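Local structure of pyruvate formate-lyase 2 (Archaeoglobus fulgidus, 2F3O) at residues 125-130 with 502-507; 80-85 with 148-153; 4-9 with 359-364. The protein is a glycyl radical enzyme of unestablished function, related to pyruvate formate-lyase and glycerol dehydratase, and probably acts as a lyase. All blocks are in the same frame, centred on the assembly; numbering follows the deposited sequence.

Contact 1: residues 125-130 with 502-507; sequences EAFAFP and SYANAE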
loop_
_atom_site.group_PDB
_atom_site.type_symbol
_atom_site.label_atom_id
_atom_site.label_comp_id
_atom_site.label_asym_id
_atom_site.label_seq_id
_atom_site.Cartn_x
_atom_site.Cartn_y
_atom_site.Cartn_z
ATOM N N GLU A 125 20.124 -22.042 11.853
ATOM C CA GLU A 125 21.304 -22.075 10.984
ATOM C C GLU A 125 21.144 -22.971 9.738
ATOM O O GLU A 125 21.638 -22.635 8.654
ATOM C CB GLU A 125 22.538 -22.440 11.809
ATOM C CG GLU A 125 23.568 -23.324 11.123
ATOM C CD GLU A 125 24.965 -23.068 11.663
ATOM O OE1 GLU A 125 25.066 -22.261 12.619
ATOM O OE2 GLU A 125 25.953 -23.631 11.118
ATOM N N ALA A 126 20.412 -24.075 9.887
ATOM C CA ALA A 126 20.097 -24.953 8.767
ATOM C C ALA A 126 19.268 -24.272 7.662
ATOM O O ALA A 126 19.477 -24.542 6.482
ATOM C CB ALA A 126 19.401 -26.192 9.257
ATOM N N PHE A 127 18.338 -23.398 8.050
ATOM C CA PHE A 127 17.588 -22.556 7.108
ATOM C C PHE A 127 18.488 -21.570 6.417
ATOM O O PHE A 127 18.444 -21.435 5.214
ATOM C CB PHE A 127 16.461 -21.788 7.819
ATOM C CG PHE A 127 15.469 -21.132 6.879
ATOM C CD1 PHE A 127 14.253 -21.731 6.621
ATOM C CD2 PHE A 127 15.753 -19.914 6.260
ATOM C CE1 PHE A 127 13.343 -21.132 5.783
ATOM C CE2 PHE A 127 14.858 -19.316 5.409
ATOM C CZ PHE A 127 13.647 -19.923 5.170
ATOM N N ALA A 128 19.294 -20.863 7.181
ATOM C CA ALA A 128 20.106 -19.818 6.604
ATOM C C ALA A 128 21.292 -20.287 5.778
ATOM O O ALA A 128 21.702 -19.583 4.875
ATOM C CB ALA A 128 20.570 -18.926 7.653
ATOM N N PHE A 129 21.848 -21.455 6.082
ATOM C CA PHE A 129 23.066 -21.902 5.384
ATOM C C PHE A 129 23.046 -21.880 3.845
ATOM O O PHE A 129 23.948 -21.281 3.249
ATOM C CB PHE A 129 23.597 -23.251 5.893
ATOM C CG PHE A 129 24.974 -23.574 5.381
ATOM C CD1 PHE A 129 26.104 -23.151 6.095
ATOM C CD2 PHE A 129 25.151 -24.282 4.184
ATOM C CE1 PHE A 129 27.397 -23.419 5.633
ATOM C CE2 PHE A 129 26.436 -24.560 3.703
ATOM C CZ PHE A 129 27.568 -24.126 4.436
ATOM N N PRO A 130 22.022 -22.500 3.192
ATOM C CA PRO A 130 22.159 -22.539 1.736
ATOM C C PRO A 130 22.063 -21.151 1.112
ATOM O O PRO A 130 22.454 -20.974 -0.033
ATOM C CB PRO A 130 20.978 -23.408 1.308
ATOM C CG PRO A 130 20.020 -23.264 2.367
ATOM C CD PRO A 130 20.771 -23.164 3.617
ATOM N N SER A 502 17.316 -13.197 9.897
ATOM C CA SER A 502 16.066 -12.647 10.430
ATOM C C SER A 502 14.865 -13.244 9.722
ATOM O O SER A 502 13.808 -13.473 10.309
ATOM C CB SER A 502 16.034 -11.128 10.342
ATOM O OG SER A 502 16.100 -10.572 11.649
ATOM N N TYR A 503 15.054 -13.500 8.441
ATOM C CA TYR A 503 14.107 -14.243 7.665
ATOM C C TYR A 503 14.061 -15.682 8.204
ATOM O O TYR A 503 12.981 -16.266 8.353
ATOM C CB TYR A 503 14.562 -14.167 6.227
ATOM C CG TYR A 503 13.834 -15.029 5.237
ATOM C CD1 TYR A 503 12.439 -15.074 5.184
ATOM C CD2 TYR A 503 14.551 -15.753 4.291
ATOM C CE1 TYR A 503 11.795 -15.852 4.244
ATOM C CE2 TYR A 503 13.920 -16.526 3.353
ATOM C CZ TYR A 503 12.548 -16.580 3.322
ATOM O OH TYR A 503 11.950 -17.373 2.355
ATOM N N ALA A 504 15.227 -16.221 8.548
ATOM C CA ALA A 504 15.340 -17.586 9.064
ATOM C C ALA A 504 14.618 -17.766 10.386
ATOM O O ALA A 504 13.956 -18.794 10.590
ATOM C CB ALA A 504 16.791 -17.996 9.200
ATOM N N ASN A 505 14.743 -16.774 11.270
ATOM C CA ASN A 505 14.026 -16.782 12.529
ATOM C C ASN A 505 12.529 -16.752 12.279
ATOM O O ASN A 505 11.800 -17.589 12.786
ATOM C CB ASN A 505 14.430 -15.600 13.387
ATOM C CG ASN A 505 15.606 -15.916 14.308
ATOM O OD1 ASN A 505 15.405 -16.234 15.494
ATOM N ND2 ASN A 505 16.841 -15.812 13.778
ATOM N N ALA A 506 12.079 -15.831 11.432
ATOM C CA ALA A 506 10.659 -15.714 11.074
ATOM C C ALA A 506 10.077 -17.013 10.562
ATOM O O ALA A 506 8.897 -17.286 10.760
ATOM C CB ALA A 506 10.454 -14.622 10.044
ATOM N N GLU A 507 10.910 -17.823 9.931
ATOM C CA GLU A 507 10.423 -19.039 9.333
ATOM C C GLU A 507 10.463 -20.249 10.228
ATOM O O GLU A 507 9.550 -21.064 10.164
ATOM C CB GLU A 507 11.172 -19.336 8.049
ATOM C CG GLU A 507 10.821 -18.393 6.935
ATOM C CD GLU A 507 9.367 -18.495 6.528
ATOM O OE1 GLU A 507 8.937 -19.591 6.107
ATOM O OE2 GLU A 507 8.656 -17.469 6.610
#

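Contact 2: residues 80-85 with 148-153; sequences EGVGLR and TEIAGI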
loop_
_atom_site.group_PDB
_atom_site.type_symbol
_atom_site.label_atom_id
_atom_site.label_comp_id
_atom_site.label_asym_id
_atom_site.label_seq_id
_atom_site.Cartn_x
_atom_site.Cartn_y
_atom_site.Cartn_z
ATOM N N GLU A 80 16.972 -25.505 19.013
ATOM C CA GLU A 80 16.450 -24.897 17.794
ATOM C C GLU A 80 17.365 -23.737 17.382
ATOM O O GLU A 80 17.485 -23.396 16.204
ATOM C CB GLU A 80 14.983 -24.460 17.975
ATOM C CG GLU A 80 14.755 -23.261 18.894
ATOM C CD GLU A 80 14.449 -23.618 20.355
ATOM O OE1 GLU A 80 13.499 -23.025 20.912
ATOM O OE2 GLU A 80 15.141 -24.473 20.961
ATOM N N GLY A 81 18.036 -23.164 18.368
ATOM C CA GLY A 81 19.005 -22.126 18.108
ATOM C C GLY A 81 20.412 -22.680 18.152
ATOM O O GLY A 81 20.879 -23.304 17.201
ATOM N N VAL A 82 21.089 -22.467 19.273
ATOM C CA VAL A 82 22.512 -22.753 19.308
ATOM C C VAL A 82 22.907 -23.738 20.430
ATOM O O VAL A 82 24.088 -23.922 20.751
ATOM C CB VAL A 82 23.337 -21.418 19.231
ATOM C CG1 VAL A 82 23.856 -20.937 20.597
ATOM C CG2 VAL A 82 24.448 -21.547 18.210
ATOM N N GLY A 83 21.907 -24.431 20.970
ATOM C CA GLY A 83 22.131 -25.396 22.043
ATOM C C GLY A 83 22.890 -26.664 21.667
ATOM O O GLY A 83 23.380 -27.360 22.544
ATOM N N LEU A 84 23.001 -26.970 20.377
ATOM C CA LEU A 84 23.763 -28.139 19.953
ATOM C C LEU A 84 25.266 -27.872 20.003
ATOM O O LEU A 84 26.062 -28.818 19.923
ATOM C CB LEU A 84 23.383 -28.620 18.548
ATOM C CG LEU A 84 22.038 -29.264 18.188
ATOM C CD1 LEU A 84 22.227 -30.308 17.082
ATOM C CD2 LEU A 84 21.330 -29.885 19.381
ATOM N N ARG A 85 25.655 -26.595 20.120
ATOM C CA ARG A 85 27.062 -26.224 20.310
ATOM C C ARG A 85 27.568 -26.873 21.584
ATOM O O ARG A 85 28.633 -27.493 21.602
ATOM C CB ARG A 85 27.233 -24.708 20.446
ATOM C CG ARG A 85 27.262 -23.968 19.148
ATOM C CD ARG A 85 27.974 -22.625 19.264
ATOM N NE ARG A 85 28.786 -22.405 18.070
ATOM C CZ ARG A 85 30.119 -22.392 18.040
ATOM N NH1 ARG A 85 30.820 -22.535 19.151
ATOM N NH2 ARG A 85 30.757 -22.212 16.884
ATOM N N THR A 148 24.885 -13.171 16.021
ATOM C CA THR A 148 24.263 -13.893 17.113
ATOM C C THR A 148 22.874 -14.398 16.824
ATOM O O THR A 148 22.333 -15.149 17.613
ATOM C CB THR A 148 24.074 -13.026 18.319
ATOM O OG1 THR A 148 22.984 -12.151 18.055
ATOM C CG2 THR A 148 25.319 -12.232 18.588
ATOM N N GLU A 149 22.273 -14.002 15.709
ATOM C CA GLU A 149 20.877 -14.399 15.448
ATOM C C GLU A 149 20.718 -15.851 15.040
ATOM O O GLU A 149 19.611 -16.297 14.801
ATOM C CB GLU A 149 20.224 -13.484 14.425
ATOM C CG GLU A 149 20.024 -12.079 14.931
ATOM C CD GLU A 149 19.699 -11.109 13.822
ATOM O OE1 GLU A 149 18.929 -10.157 14.063
ATOM O OE2 GLU A 149 20.211 -11.295 12.704
ATOM N N ILE A 150 21.837 -16.574 14.986
ATOM C CA ILE A 150 21.885 -18.027 14.836
ATOM C C ILE A 150 21.180 -18.633 16.040
ATOM O O ILE A 150 20.516 -19.678 15.949
ATOM C CB ILE A 150 23.356 -18.520 14.871
ATOM C CG1 ILE A 150 24.170 -17.864 13.778
ATOM C CG2 ILE A 150 23.453 -20.009 14.638
ATOM C CD1 ILE A 150 24.134 -18.643 12.485
ATOM N N ALA A 151 21.315 -17.937 17.163
ATOM C CA ALA A 151 20.864 -18.434 18.445
ATOM C C ALA A 151 19.424 -18.054 18.732
ATOM O O ALA A 151 18.832 -18.552 19.695
ATOM C CB ALA A 151 21.769 -17.913 19.537
ATOM N N GLY A 152 18.870 -17.174 17.899
ATOM C CA GLY A 152 17.541 -16.609 18.146
ATOM C C GLY A 152 17.633 -15.097 18.275
ATOM O O GLY A 152 18.711 -14.527 18.062
ATOM N N ILE A 153 16.528 -14.432 18.619
ATOM C CA ILE A 153 16.549 -12.968 18.676
ATOM C C ILE A 153 16.596 -12.375 20.078
ATOM O O ILE A 153 17.598 -11.766 20.429
ATOM C CB ILE A 153 15.410 -12.309 17.880
ATOM C CG1 ILE A 153 15.307 -12.933 16.490
ATOM C CG2 ILE A 153 15.621 -10.788 17.799
ATOM C CD1 ILE A 153 16.494 -12.674 15.637
HETATM O O HOH W 1 20.899 -22.287 14.754
#

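Contact 3: residues 4-9 with 359-364; sequences DRIEKL and TDRLRL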
loop_
_atom_site.group_PDB
_atom_site.type_symbol
_atom_site.label_atom_id
_atom_site.label_comp_id
_atom_site.label_asym_id
_atom_site.label_seq_id
_atom_site.Cartn_x
_atom_site.Cartn_y
_atom_site.Cartn_z
ATOM N N ASP A 4 16.886 -11.897 59.017
ATOM C CA ASP A 4 15.932 -11.351 57.999
ATOM C C ASP A 4 15.874 -12.201 56.708
ATOM O O ASP A 4 16.697 -13.106 56.495
ATOM C CB ASP A 4 16.221 -9.864 57.708
ATOM C CG ASP A 4 17.293 -9.653 56.629
ATOM O OD1 ASP A 4 18.389 -10.248 56.723
ATOM O OD2 ASP A 4 17.042 -8.869 55.686
ATOM N N ARG A 5 14.899 -11.890 55.854
ATOM C CA ARG A 5 14.520 -12.754 54.734
ATOM C C ARG A 5 15.515 -12.778 53.573
ATOM O O ARG A 5 15.739 -13.820 52.954
ATOM C CB ARG A 5 13.137 -12.354 54.221
ATOM C CG ARG A 5 12.548 -13.324 53.232
ATOM C CD ARG A 5 11.496 -12.646 52.424
ATOM N NE ARG A 5 10.574 -11.936 53.290
ATOM C CZ ARG A 5 9.464 -12.465 53.788
ATOM N NH1 ARG A 5 9.121 -13.714 53.500
ATOM N NH2 ARG A 5 8.691 -11.730 54.570
ATOM N N ILE A 6 16.108 -11.625 53.291
ATOM C CA ILE A 6 17.073 -11.481 52.204
ATOM C C ILE A 6 18.279 -12.402 52.380
ATOM O O ILE A 6 18.714 -13.046 51.428
ATOM C CB ILE A 6 17.503 -10.006 52.073
ATOM C CG1 ILE A 6 16.326 -9.186 51.551
ATOM C CG2 ILE A 6 18.719 -9.835 51.179
ATOM C CD1 ILE A 6 16.641 -7.756 51.370
ATOM N N GLU A 7 18.760 -12.506 53.617
ATOM C CA GLU A 7 19.898 -13.356 53.960
ATOM C C GLU A 7 19.687 -14.839 53.628
ATOM O O GLU A 7 20.625 -15.524 53.202
ATOM C CB GLU A 7 20.213 -13.213 55.451
ATOM C CG GLU A 7 21.680 -12.953 55.763
ATOM C CD GLU A 7 22.060 -11.500 55.513
ATOM O OE1 GLU A 7 23.263 -11.211 55.312
ATOM O OE2 GLU A 7 21.141 -10.645 55.509
ATOM N N LYS A 8 18.460 -15.321 53.816
ATOM C CA LYS A 8 18.119 -16.709 53.509
ATOM C C LYS A 8 18.040 -16.929 52.002
ATOM O O LYS A 8 18.388 -18.001 51.498
ATOM C CB LYS A 8 16.791 -17.099 54.161
ATOM C CG LYS A 8 16.662 -16.686 55.620
ATOM C CD LYS A 8 15.280 -17.024 56.136
ATOM C CE LYS A 8 14.768 -15.960 57.088
ATOM N NZ LYS A 8 13.311 -15.707 56.854
ATOM N N LEU A 9 17.593 -15.896 51.293
ATOM C CA LEU A 9 17.442 -15.947 49.845
ATOM C C LEU A 9 18.772 -15.830 49.083
ATOM O O LEU A 9 18.957 -16.486 48.051
ATOM C CB LEU A 9 16.481 -14.850 49.405
ATOM C CG LEU A 9 15.000 -15.085 49.647
ATOM C CD1 LEU A 9 14.265 -13.767 49.607
ATOM C CD2 LEU A 9 14.492 -16.020 48.589
ATOM N N THR A 359 19.432 -2.936 44.945
ATOM C CA THR A 359 20.593 -3.186 44.103
ATOM C C THR A 359 21.890 -3.084 44.900
ATOM O O THR A 359 22.761 -3.947 44.779
ATOM C CB THR A 359 20.644 -2.219 42.900
ATOM O OG1 THR A 359 19.492 -2.424 42.076
ATOM C CG2 THR A 359 21.899 -2.458 42.081
ATOM N N ASP A 360 21.980 -2.052 45.739
ATOM C CA ASP A 360 23.185 -1.773 46.523
ATOM C C ASP A 360 23.453 -2.872 47.550
ATOM O O ASP A 360 24.612 -3.271 47.771
ATOM C CB ASP A 360 23.060 -0.414 47.236
ATOM C CG ASP A 360 24.426 0.175 47.653
ATOM O OD1 ASP A 360 25.486 -0.416 47.300
ATOM O OD2 ASP A 360 24.434 1.250 48.318
ATOM N N ARG A 361 22.375 -3.350 48.170
ATOM C CA ARG A 361 22.460 -4.372 49.195
ATOM C C ARG A 361 22.892 -5.706 48.594
ATOM O O ARG A 361 23.768 -6.379 49.132
ATOM C CB ARG A 361 21.110 -4.515 49.914
ATOM C CG ARG A 361 20.886 -5.871 50.619
ATOM C CD ARG A 361 21.673 -6.011 51.934
ATOM N NE ARG A 361 21.262 -7.180 52.717
ATOM C CZ ARG A 361 20.166 -7.233 53.482
ATOM N NH1 ARG A 361 19.347 -6.179 53.571
ATOM N NH2 ARG A 361 19.884 -8.350 54.159
ATOM N N LEU A 362 22.291 -6.066 47.465
ATOM C CA LEU A 362 22.433 -7.407 46.930
ATOM C C LEU A 362 23.778 -7.664 46.301
ATOM O O LEU A 362 24.343 -8.726 46.508
ATOM C CB LEU A 362 21.325 -7.720 45.927
ATOM C CG LEU A 362 20.198 -8.644 46.403
ATOM C CD1 LEU A 362 20.106 -8.691 47.902
ATOM C CD2 LEU A 362 18.849 -8.270 45.803
ATOM N N ARG A 363 24.282 -6.699 45.538
ATOM C CA ARG A 363 25.547 -6.826 44.801
ATOM C C ARG A 363 25.769 -8.141 44.075
ATOM O O ARG A 363 26.881 -8.660 44.087
ATOM C CB ARG A 363 26.735 -6.552 45.708
ATOM C CG ARG A 363 26.533 -5.317 46.486
ATOM C CD ARG A 363 27.808 -4.706 46.936
ATOM N NE ARG A 363 27.591 -3.304 47.268
ATOM C CZ ARG A 363 28.544 -2.500 47.721
ATOM N NH1 ARG A 363 29.770 -2.970 47.893
ATOM N NH2 ARG A 363 28.280 -1.224 47.964
ATOM N N LEU A 364 24.711 -8.675 43.465
ATOM C CA LEU A 364 24.794 -9.921 42.714
ATOM C C LEU A 364 25.048 -9.617 41.247
ATOM O O LEU A 364 24.909 -8.463 40.827
ATOM C CB LEU A 364 23.497 -10.696 42.855
ATOM C CG LEU A 364 23.122 -11.045 44.287
ATOM C CD1 LEU A 364 21.677 -11.505 44.347
ATOM C CD2 LEU A 364 24.060 -12.123 44.826
#

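Contact 1: residues 125-130 with 502-507
The short helix 124-128 docks against the last turns of the long helix 477-508, and Phe127 makes most of the contact, meeting Tyr503, Ala504 and Glu507. These three are spaced i, i+1 and i+4, so they line one side of their helix, where the ring of Phe127 lodges. Phe127 CG stands anti to the backbone N (chi1 -168°), which carries the ring away from its own helix and onto the partner. The Phe127 ring presents its edge to the face of Tyr503 in a T-shaped pair, with ring centroids 5.2 Å apart and planes at 84°. The closest atoms of the two rings are Phe127 CE2 and Tyr503 CE2, at 3.6 Å. Ala504 lets the ring settle close to the helix backbone, its CB lying 3.7 Å from Phe127 CD2. On the CE1 side, the aliphatic part of Glu507 crosses the ring at a slant, with CB 3.6 Å from Phe127 CE1 and CG 3.7 Å from Phe127 CZ. Ala128 adds a smaller methyl-to-methyl contact, its CB 4.2 Å from Ala504 CB. Replacing Phe127 by an alanine would probably open a gap between the helices and leave the Tyr503 face without the ring edge that now meets it. The polar ends of the partners are engaged elsewhere: Tyr503 OH is hydrogen-bonded to Ser194 of the second subunit, and Glu507 OE2 makes a salt bridge to Arg530. Pro38 of the second subunit also packs on Phe127, placing the contact beside a subunit interface. Across the two segments the attraction is thus apolar and aromatic, and Glu507 contributes its methylenes while its charge is answered by Arg530.

Contact 2: residues 80-85 with 148-153
The carbonyl oxygen of Ile150 is approached by two groups from the Gly81 side. A water donates one hydrogen to Ile150 O at 2.9 Å and the other to Gly81 O, the water oxygen lying 2.6 Å from Gly81 O, so two backbone carbonyls that could not bond to each other are tied through one molecule. The second group is the alpha carbon of Gly81, which sends a C-H toward Ile150 O with a CA to O distance of 3.6 Å and an angle at the hydrogen of 121°, a weak and bent contact. Glycine suits this place because a beta carbon on residue 81 would come 2.5 Å from Ala151 O, a clash. Here the loop leading into the short helix 83-87 meets the loop after strand 145-147, with Gly81 CA and Ala151 CA 4.1 Å apart. Strand 145-147 is an outermost strand of a mixed sheet and pairs antiparallel with strand 435-445. The loop that follows it turns tightly, with Ala151 N bonded to Thr148 O, and Gly152 takes a positive phi (120°) where a beta carbon would collide with the carbonyl O of Ala151. Next to Gly81, Val82 uses both of its branches: CG1 meets Ala151 CB at 3.8 Å, and CG2 meets Ile150 CG2 at 4.0 Å. In Ile150 the CG2 methyl is the branch offered to Val82, because CG1 lies anti to the carbonyl carbon (chi1 -58°) and runs off another way. Ala151, whose small methyl leaves room for Val82, also touches Tyr269, and a triethylene glycol, probably from the crystallisation liquor, is bound about 4 Å from its side chain. The neighbouring Glu80 is held by salt bridges to Lys509 and Arg23.

Contact 3: residues 4-9 with 359-364
Two carboxylates share one nitrogen of Arg361: NH2 donates to Glu7 OE2 at 2.9 Å and to Asp4 OD2 at 3.3 Å, both as salt bridges. The longer bond is the straighter, with an N-H...O angle of 166°, and it meets the syn lone pair of Asp4 OD2 nearly in the guanidinium plane. The bond to Glu7 OE2 is more bent (133°) and is tilted from both planes. The shared arginine probably offsets the repulsion between the two neighbouring carboxylates. Besides these edge contacts, Ile6 CG2 lies over one face of the Arg361 guanidinium, offset toward its rim and 3.5 Å from NH2. The same methyl touches Leu362 CD1 at 3.7 Å, so a branched apolar residue serves both neighbours. In Arg361, CG stands anti to the backbone N (chi1 158°) and the chain bends at chi2, which brings the guanidinium against Ile6 and up to the two acids.

Further out, Ile6 packs on Phe301 and Leu362 on Trp308, both of helix 297-310, which thereby underlies the two segments. Arg5 anchors its helix to Asp302 and Glu231 by salt bridges. Beyond the end of helix 350-362, Arg363 has a positive phi and grips Asp360 side-on: NE bonds to Asp360 O at 3.0 Å, and NH2 bonds to Asp360 OD1. The whole is a surface salt-bridge network backed by a small apolar patch, an arrangement frequently met in proteins of hyperthermophiles, and here it joins the N-terminal helix 5-11 to helix 350-362.

In the fold
Contacts 1 and 2 are neighbours, their centres about 11 Å apart, and touch: Asn505 of helix 477-508 probably hydrogen-bonds through ND2 to Glu149 O in the loop after strand 145-147, and Glu125 packs on Ile150. Contact 3 lies across the chain's centre from contact 1, about 43 Å between centres, and about 33 Å from contact 2. The segments come in the order 4-9, 80-85, 125-130, 148-153, 359-364 and 502-507, so contact 1 interleaves with both others, while contact 2 falls between the segments of contact 3. Contact 3 thus ties the start of the modelled chain to its middle, while segments 125-130 and 148-153 lie against helix 477-508, and 80-85 joins them through 148-153.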